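Local coordinates for putative phosphomannomutase (Thermus thermophilus, PDB 1TUO), which probably works as a magnesium-dependent phosphosugar mutase of the phosphohexose mutase family, isomerising sugar phosphates by moving the phosphate group, at residues D56-A61 and Q114-K119; M105-H110 and D249-R254. One frame throughout, in Å; residues are numbered along the deposited sequence.

Contact 1 of 2, residues D56-A61 and Q114-K119; sequences DTRFLA and QYLGVK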
ATOM      1  N   ASP A  56      -9.037   5.221  -9.808  1.00 14.80           N
ATOM      2  CA  ASP A  56      -9.198   3.781  -9.647  1.00 16.37           C
ATOM      3  C   ASP A  56     -10.561   3.347 -10.189  1.00 16.43           C
ATOM      4  O   ASP A  56     -11.094   4.006 -11.079  1.00 16.92           O
ATOM      5  CB  ASP A  56      -8.997   3.352  -8.186  1.00 16.46           C
ATOM      6  CG  ASP A  56      -9.985   3.981  -7.226  1.00 15.35           C
ATOM      7  OD1 ASP A  56      -9.744   3.859  -6.004  1.00 16.49           O
ATOM      8  OD2 ASP A  56     -10.989   4.579  -7.668  1.00 15.45           O
ATOM      9  N   THR A  57     -11.115   2.249  -9.678  1.00 15.91           N
ATOM     10  CA  THR A  57     -12.401   1.767 -10.188  1.00 16.95           C
ATOM     11  C   THR A  57     -13.611   2.226  -9.394  1.00 18.17           C
ATOM     12  O   THR A  57     -14.734   1.796  -9.675  1.00 18.47           O
ATOM     13  CB  THR A  57     -12.450   0.227 -10.232  1.00 16.07           C
ATOM     14  OG1 THR A  57     -12.437  -0.284  -8.893  1.00 17.47           O
ATOM     15  CG2 THR A  57     -11.251  -0.323 -10.991  1.00 17.91           C
ATOM     16  N   ARG A  58     -13.401   3.100  -8.417  1.00 16.49           N
ATOM     17  CA  ARG A  58     -14.520   3.581  -7.607  1.00 15.29           C
ATOM     18  C   ARG A  58     -15.545   4.330  -8.445  1.00 16.45           C
ATOM     19  O   ARG A  58     -15.223   4.866  -9.498  1.00 15.86           O
ATOM     20  CB  ARG A  58     -13.994   4.447  -6.466  1.00 16.32           C
ATOM     21  CG  ARG A  58     -13.297   3.613  -5.418  1.00 13.94           C
ATOM     22  CD  ARG A  58     -12.490   4.400  -4.394  1.00 15.53           C
ATOM     23  NE  ARG A  58     -11.796   3.439  -3.536  1.00 14.49           N
ATOM     24  CZ  ARG A  58     -12.324   2.905  -2.440  1.00 16.36           C
ATOM     25  NH1 ARG A  58     -13.542   3.257  -2.044  1.00 17.32           N
ATOM     26  NH2 ARG A  58     -11.665   1.966  -1.773  1.00 16.28           N
ATOM     27  N   PHE A  59     -16.793   4.340  -7.979  1.00 15.96           N
ATOM     28  CA  PHE A  59     -17.872   4.994  -8.710  1.00 17.19           C
ATOM     29  C   PHE A  59     -17.566   6.471  -8.969  1.00 15.21           C
ATOM     30  O   PHE A  59     -17.231   7.214  -8.055  1.00 15.42           O
ATOM     31  CB  PHE A  59     -19.187   4.851  -7.929  1.00 16.72           C
ATOM     32  CG  PHE A  59     -20.409   5.206  -8.734  1.00 17.52           C
ATOM     33  CD1 PHE A  59     -20.908   4.325  -9.691  1.00 18.54           C
ATOM     34  CD2 PHE A  59     -21.054   6.424  -8.539  1.00 19.56           C
ATOM     35  CE1 PHE A  59     -22.043   4.655 -10.449  1.00 20.51           C
ATOM     36  CE2 PHE A  59     -22.191   6.762  -9.293  1.00 20.95           C
ATOM     37  CZ  PHE A  59     -22.681   5.879 -10.245  1.00 18.22           C
ATOM     38  N   LEU A  60     -17.684   6.874 -10.232  1.00 17.31           N
ATOM     39  CA  LEU A  60     -17.423   8.246 -10.663  1.00 18.07           C
ATOM     40  C   LEU A  60     -15.969   8.693 -10.528  1.00 16.63           C
ATOM     41  O   LEU A  60     -15.658   9.852 -10.799  1.00 16.97           O
ATOM     42  CB  LEU A  60     -18.315   9.238  -9.907  1.00 17.83           C
ATOM     43  CG  LEU A  60     -19.784   9.322 -10.335  1.00 20.79           C
ATOM     44  CD1 LEU A  60     -20.537  10.201  -9.349  1.00 23.03           C
ATOM     45  CD2 LEU A  60     -19.886   9.882 -11.751  1.00 22.14           C
ATOM     46  N   ALA A  61     -15.071   7.793 -10.132  1.00 16.69           N
ATOM     47  CA  ALA A  61     -13.667   8.196  -9.993  1.00 17.03           C
ATOM     48  C   ALA A  61     -13.160   8.739 -11.325  1.00 17.16           C
ATOM     49  O   ALA A  61     -12.383   9.706 -11.372  1.00 17.36           O
ATOM     50  CB  ALA A  61     -12.812   7.013  -9.544  1.00 17.06           C
ATOM     51  N   GLN A 114     -18.243   3.465  -0.658  1.00 18.46           N
ATOM     52  CA  GLN A 114     -18.812   4.808  -0.642  1.00 18.77           C
ATOM     53  C   GLN A 114     -17.795   5.939  -0.536  1.00 18.65           C
ATOM     54  O   GLN A 114     -18.149   7.099  -0.723  1.00 16.40           O
ATOM     55  CB  GLN A 114     -19.836   4.955   0.497  1.00 20.43           C
ATOM     56  CG  GLN A 114     -19.253   4.803   1.891  1.00 22.25           C
ATOM     57  CD  GLN A 114     -19.263   3.368   2.374  1.00 23.04           C
ATOM     58  OE1 GLN A 114     -19.093   2.435   1.589  1.00 25.12           O
ATOM     59  NE2 GLN A 114     -19.456   3.184   3.678  1.00 25.68           N
ATOM     60  N   TYR A 115     -16.538   5.606  -0.248  1.00 16.66           N
ATOM     61  CA  TYR A 115     -15.508   6.633  -0.116  1.00 17.33           C
ATOM     62  C   TYR A 115     -14.688   6.887  -1.367  1.00 15.48           C
ATOM     63  O   TYR A 115     -14.476   5.998  -2.182  1.00 17.33           O
ATOM     64  CB  TYR A 115     -14.511   6.278   0.991  1.00 19.03           C
ATOM     65  CG  TYR A 115     -15.101   6.238   2.372  1.00 22.39           C
ATOM     66  CD1 TYR A 115     -15.624   5.054   2.891  1.00 23.47           C
ATOM     67  CD2 TYR A 115     -15.137   7.385   3.165  1.00 23.16           C
ATOM     68  CE1 TYR A 115     -16.167   5.015   4.172  1.00 24.80           C
ATOM     69  CE2 TYR A 115     -15.678   7.358   4.443  1.00 25.70           C
ATOM     70  CZ  TYR A 115     -16.190   6.172   4.940  1.00 26.47           C
ATOM     71  OH  TYR A 115     -16.724   6.144   6.207  1.00 29.95           O
ATOM     72  N   LEU A 116     -14.226   8.124  -1.492  1.00 17.13           N
ATOM     73  CA  LEU A 116     -13.354   8.511  -2.586  1.00 16.76           C
ATOM     74  C   LEU A 116     -12.474   9.607  -1.992  1.00 17.90           C
ATOM     75  O   LEU A 116     -12.745  10.115  -0.900  1.00 17.65           O
ATOM     76  CB  LEU A 116     -14.159   9.010  -3.792  1.00 17.18           C
ATOM     77  CG  LEU A 116     -13.475   9.032  -5.173  1.00 22.29           C
ATOM     78  CD1 LEU A 116     -12.374   7.981  -5.276  1.00 18.53           C
ATOM     79  CD2 LEU A 116     -14.525   8.803  -6.255  1.00 21.34           C
ATOM     80  N   GLY A 117     -11.398   9.950  -2.679  1.00 16.96           N
ATOM     81  CA  GLY A 117     -10.532  10.977  -2.151  1.00 17.60           C
ATOM     82  C   GLY A 117      -9.512  11.328  -3.195  1.00 16.12           C
ATOM     83  O   GLY A 117      -9.518  10.765  -4.288  1.00 16.04           O
ATOM     84  N   VAL A 118      -8.656  12.281  -2.863  1.00 17.75           N
ATOM     85  CA  VAL A 118      -7.603  12.684  -3.772  1.00 17.79           C
ATOM     86  C   VAL A 118      -6.294  12.549  -3.011  1.00 16.79           C
ATOM     87  O   VAL A 118      -6.147  13.074  -1.907  1.00 18.90           O
ATOM     88  CB  VAL A 118      -7.776  14.141  -4.248  1.00 18.12           C
ATOM     89  CG1 VAL A 118      -6.684  14.476  -5.266  1.00 20.35           C
ATOM     90  CG2 VAL A 118      -9.157  14.330  -4.878  1.00 21.10           C
ATOM     91  N   LYS A 119      -5.362  11.803  -3.586  1.00 16.97           N
ATOM     92  CA  LYS A 119      -4.055  11.604  -2.972  1.00 17.49           C
ATOM     93  C   LYS A 119      -3.007  12.217  -3.899  1.00 15.58           C
ATOM     94  O   LYS A 119      -2.886  11.825  -5.063  1.00 16.80           O
ATOM     95  CB  LYS A 119      -3.787  10.115  -2.766  1.00 19.29           C
ATOM     96  CG  LYS A 119      -4.645   9.493  -1.664  1.00 24.32           C
ATOM     97  CD  LYS A 119      -4.118   8.124  -1.269  1.00 26.18           C
ATOM     98  CE  LYS A 119      -4.807   7.595  -0.028  1.00 29.75           C
ATOM     99  NZ  LYS A 119      -4.262   6.266   0.363  1.00 30.44           N
TER
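Arg58 leaves its backbone with CG beside the N and anti to the carbonyl carbon (chi1 -72°), and the chain then runs extended to NE, which carries the guanidinium to the carbonyl of Tyr115. Leu116 approaches with CG anti to its N (chi1 -161°), and both of its methyls end up against the 56-61 loop. The polar link between the segments is Arg58 NH1 to Tyr115 O at 2.9 Å, a bent bond (130° at the hydrogen) whose acceptor lies tilted from the guanidinium plane. Asp56 steadies the same arginine at two points. Asp56 OD1 sits in the guanidinium plane at the edge, 3.2 Å from Arg58 NE, a salt bridge whose hydrogen bond is weak. Asp56 OD2 closes an Asx turn, taking the backbone N of Arg58 at 2.9 Å from above the carboxylate plane. OD1 also has Thr107 as a partner, while NH2 bonds the carbonyls of Asn111 and Ser109 and NH1 adds that of Pro112, so the guanidinium is largely clasped by main-chain oxygens.

In the alpha/beta/alpha fold of domain I, residues 56-61 link strand 50-55 to helix 61-75, and strand 102-106 lies between strand 50-55 and strand 115-122 in the sheet. The contact therefore reaches past the end of that intervening strand.

Apolar packing completes it. Leu116 CD1 lies along the arginine's aliphatic part, 3.7 Å from Arg58 CD, the two side chains sliding past each other in opposite directions. The other methyl, Leu116 CD2, meets the type II turn of Arg58-Ala61: it is 3.6 Å from Phe59 O and 4.1 Å from Ala61 CB. That turn is closed by Ala61 N to Arg58 O at 3.0 Å, and Leu60 within it is the N-cap residue of helix 61-75.

Contact 2 of 2, residues M105-H110 and D249-R254; sequences MLTASH and DGDADR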
ATOM      1  N   MET A 105      -4.175  11.457  -7.542  1.00 15.23           N
ATOM      2  CA  MET A 105      -4.835  10.177  -7.757  1.00 15.23           C
ATOM      3  C   MET A 105      -6.198  10.137  -7.070  1.00 14.33           C
ATOM      4  O   MET A 105      -6.329  10.376  -5.877  1.00 16.01           O
ATOM      5  CB  MET A 105      -3.936   9.076  -7.194  1.00 15.76           C
ATOM      6  CG  MET A 105      -4.566   7.687  -7.313  1.00 18.35           C
ATOM      7  SD  MET A 105      -4.442   7.024  -8.979  1.00 18.79           S
ATOM      8  CE  MET A 105      -5.447   5.552  -8.734  1.00 17.86           C
ATOM      9  N   LEU A 106      -7.222   9.831  -7.860  1.00 14.66           N
ATOM     10  CA  LEU A 106      -8.575   9.725  -7.331  1.00 14.46           C
ATOM     11  C   LEU A 106      -8.720   8.291  -6.832  1.00 14.72           C
ATOM     12  O   LEU A 106      -8.824   7.342  -7.621  1.00 15.18           O
ATOM     13  CB  LEU A 106      -9.615  10.017  -8.421  1.00 16.45           C
ATOM     14  CG  LEU A 106     -10.007  11.485  -8.657  1.00 17.27           C
ATOM     15  CD1 LEU A 106     -10.778  12.007  -7.442  1.00 18.16           C
ATOM     16  CD2 LEU A 106      -8.761  12.337  -8.922  1.00 18.93           C
ATOM     17  N   THR A 107      -8.693   8.141  -5.513  1.00 15.66           N
ATOM     18  CA  THR A 107      -8.812   6.834  -4.895  1.00 14.53           C
ATOM     19  C   THR A 107      -9.052   6.965  -3.400  1.00 15.21           C
ATOM     20  O   THR A 107      -8.778   8.010  -2.808  1.00 15.30           O
ATOM     21  CB  THR A 107      -7.517   5.996  -5.108  1.00 14.83           C
ATOM     22  OG1 THR A 107      -7.715   4.665  -4.622  1.00 15.32           O
ATOM     23  CG2 THR A 107      -6.343   6.615  -4.350  1.00 15.26           C
ATOM     24  N   ALA A 108      -9.594   5.899  -2.818  1.00 14.50           N
ATOM     25  CA  ALA A 108      -9.827   5.809  -1.385  1.00 17.09           C
ATOM     26  C   ALA A 108      -9.189   4.479  -0.973  1.00 17.75           C
ATOM     27  O   ALA A 108      -9.536   3.875   0.046  1.00 18.40           O
ATOM     28  CB  ALA A 108     -11.317   5.831  -1.059  1.00 18.22           C
ATOM     29  N   SER A 109      -8.267   4.023  -1.820  1.00 18.58           N
ATOM     30  CA  SER A 109      -7.477   2.821  -1.575  1.00 18.07           C
ATOM     31  C   SER A 109      -8.240   1.568  -1.140  1.00 19.64           C
ATOM     32  O   SER A 109      -8.948   0.959  -1.933  1.00 19.65           O
ATOM     33  CB  SER A 109      -6.390   3.176  -0.544  1.00 20.41           C
ATOM     34  OG  SER A 109      -5.424   2.147  -0.382  1.00 20.57           O
ATOM     35  N   HIS A 110      -8.093   1.195   0.125  1.00 19.29           N
ATOM     36  CA  HIS A 110      -8.727  -0.010   0.663  1.00 21.99           C
ATOM     37  C   HIS A 110     -10.026   0.247   1.422  1.00 21.02           C
ATOM     38  O   HIS A 110     -10.595  -0.672   2.007  1.00 21.94           O
ATOM     39  CB  HIS A 110      -7.741  -0.698   1.599  1.00 25.02           C
ATOM     40  CG  HIS A 110      -7.381   0.137   2.786  1.00 29.56           C
ATOM     41  ND1 HIS A 110      -8.077   0.082   3.974  1.00 31.87           N
ATOM     42  CD2 HIS A 110      -6.445   1.102   2.944  1.00 32.72           C
ATOM     43  CE1 HIS A 110      -7.585   0.976   4.813  1.00 33.68           C
ATOM     44  NE2 HIS A 110      -6.594   1.609   4.212  1.00 34.06           N
ATOM     45  N   ASP A 249      -5.260  -4.623  -3.209  1.00 15.97           N
ATOM     46  CA  ASP A 249      -6.377  -3.812  -2.746  1.00 15.99           C
ATOM     47  C   ASP A 249      -6.935  -2.898  -3.838  1.00 15.83           C
ATOM     48  O   ASP A 249      -6.531  -2.980  -5.001  1.00 16.38           O
ATOM     49  CB  ASP A 249      -5.996  -2.998  -1.499  1.00 17.26           C
ATOM     50  CG  ASP A 249      -5.112  -1.804  -1.804  1.00 19.35           C
ATOM     51  OD1 ASP A 249      -5.124  -0.869  -0.977  1.00 18.61           O
ATOM     52  OD2 ASP A 249      -4.402  -1.796  -2.838  1.00 17.22           O
ATOM     53  N   GLY A 250      -7.864  -2.032  -3.448  1.00 16.52           N
ATOM     54  CA  GLY A 250      -8.520  -1.136  -4.383  1.00 15.81           C
ATOM     55  C   GLY A 250      -7.665  -0.452  -5.429  1.00 15.94           C
ATOM     56  O   GLY A 250      -8.012  -0.458  -6.614  1.00 17.63           O
ATOM     57  N   ASP A 251      -6.562   0.156  -4.999  1.00 14.55           N
ATOM     58  CA  ASP A 251      -5.675   0.861  -5.925  1.00 14.53           C
ATOM     59  C   ASP A 251      -4.337   0.141  -6.099  1.00 15.84           C
ATOM     60  O   ASP A 251      -3.381   0.674  -6.680  1.00 15.68           O
ATOM     61  CB  ASP A 251      -5.462   2.304  -5.432  1.00 13.71           C
ATOM     62  CG  ASP A 251      -4.777   2.371  -4.075  1.00 17.00           C
ATOM     63  OD1 ASP A 251      -4.898   1.409  -3.279  1.00 17.03           O
ATOM     64  OD2 ASP A 251      -4.134   3.406  -3.791  1.00 18.32           O
ATOM     65  N   ALA A 252      -4.298  -1.090  -5.606  1.00 14.40           N
ATOM     66  CA  ALA A 252      -3.129  -1.949  -5.684  1.00 15.97           C
ATOM     67  C   ALA A 252      -1.840  -1.392  -5.091  1.00 17.79           C
ATOM     68  O   ALA A 252      -0.755  -1.655  -5.615  1.00 18.24           O
ATOM     69  CB  ALA A 252      -2.892  -2.388  -7.141  1.00 15.80           C
ATOM     70  N   ASP A 253      -1.931  -0.624  -4.010  1.00 18.30           N
ATOM     71  CA  ASP A 253      -0.692  -0.165  -3.395  1.00 19.80           C
ATOM     72  C   ASP A 253      -0.380  -1.108  -2.231  1.00 20.57           C
ATOM     73  O   ASP A 253       0.692  -1.038  -1.627  1.00 19.82           O
ATOM     74  CB  ASP A 253      -0.777   1.300  -2.923  1.00 21.95           C
ATOM     75  CG  ASP A 253      -1.683   1.497  -1.728  1.00 23.13           C
ATOM     76  OD1 ASP A 253      -1.561   2.566  -1.088  1.00 26.67           O
ATOM     77  OD2 ASP A 253      -2.510   0.613  -1.429  1.00 24.00           O
ATOM     78  N   ARG A 254      -1.317  -2.013  -1.944  1.00 19.72           N
ATOM     79  CA  ARG A 254      -1.164  -2.998  -0.865  1.00 22.11           C
ATOM     80  C   ARG A 254      -1.527  -4.400  -1.356  1.00 21.22           C
ATOM     81  O   ARG A 254      -2.289  -4.552  -2.308  1.00 19.21           O
ATOM     82  CB  ARG A 254      -2.092  -2.672   0.308  1.00 23.89           C
ATOM     83  CG  ARG A 254      -1.953  -1.277   0.887  1.00 30.34           C
ATOM     84  CD  ARG A 254      -2.997  -1.047   1.971  1.00 33.00           C
ATOM     85  NE  ARG A 254      -2.844   0.256   2.610  1.00 38.31           N
ATOM     86  CZ  ARG A 254      -3.456   0.614   3.734  1.00 41.09           C
ATOM     87  NH1 ARG A 254      -4.267  -0.235   4.350  1.00 42.33           N
ATOM     88  NH2 ARG A 254      -3.257   1.825   4.244  1.00 43.77           N
TER
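Ser109 OG, swung anti to its N (chi1 -171°), lies 3.0 Å from Asp251 OD1 and 3.1 Å from Asp249 OD1, two acceptors competing for one hydroxyl proton. This is the meeting of the two signature loops of the phosphohexomutases: TASH, whose serine carries the phosphate in relatives, and DGDADR, whose three aspartates typically hold the magnesium. Consistent with such a site, Asp249 OD1 and Asp253 OD2 come within 3.0 Å of each other with no bond between them. Asp249 OD2 turns back into its own loop and accepts the backbone N of Arg254 at 3.2 Å. The serine is positioned by an ST turn, Ser109 N giving a bond at 2.9 Å to Thr107 OG1, an oxygen that also bonds Asp56, while Asp251 OD2 is held by Thr88 from helix 88-97.

Outside this polar core, the His110 ring and the Arg254 guanidinium lie face over face, their planes 23° apart. Arg254 NH1 sits over the ring, although its 2.9 Å approach to His110 CD2 is too short to trust in detail. An alanine in place of His110 removes the ring, and the guanidinium of Arg254, uncovered on that face, is likely to be freer to turn. Arg254 NE is buried here without a polar partner. The two backbones meet where Gly250 CA directs a C-H at Ser109 O, 3.3 Å away, with an angle of 145° at the hydrogen.

In the fold
The centres of contacts 1 and 2 lie 9 Å apart, and strand 102-106 joins them: it pairs antiparallel with strand 115-122, Met105 N lying 2.8 Å from Lys119 O. Contact 1 stays within the first domain, whereas contact 2 bridges the first and second domains at what is probably the phosphoserine and metal site. Contact 1 probably serves as a second shell to contact 2. Asp56 OD1 comes within 2.6 Å of Thr107 OG1, a probable hydrogen bond to the threonine that orients Ser109. Arg58 NE packs 3.4 Å from Ala108 N, and Tyr115 O is equally near Ala108 CB, so both residues of contact 1 touch the loop that carries Ser109.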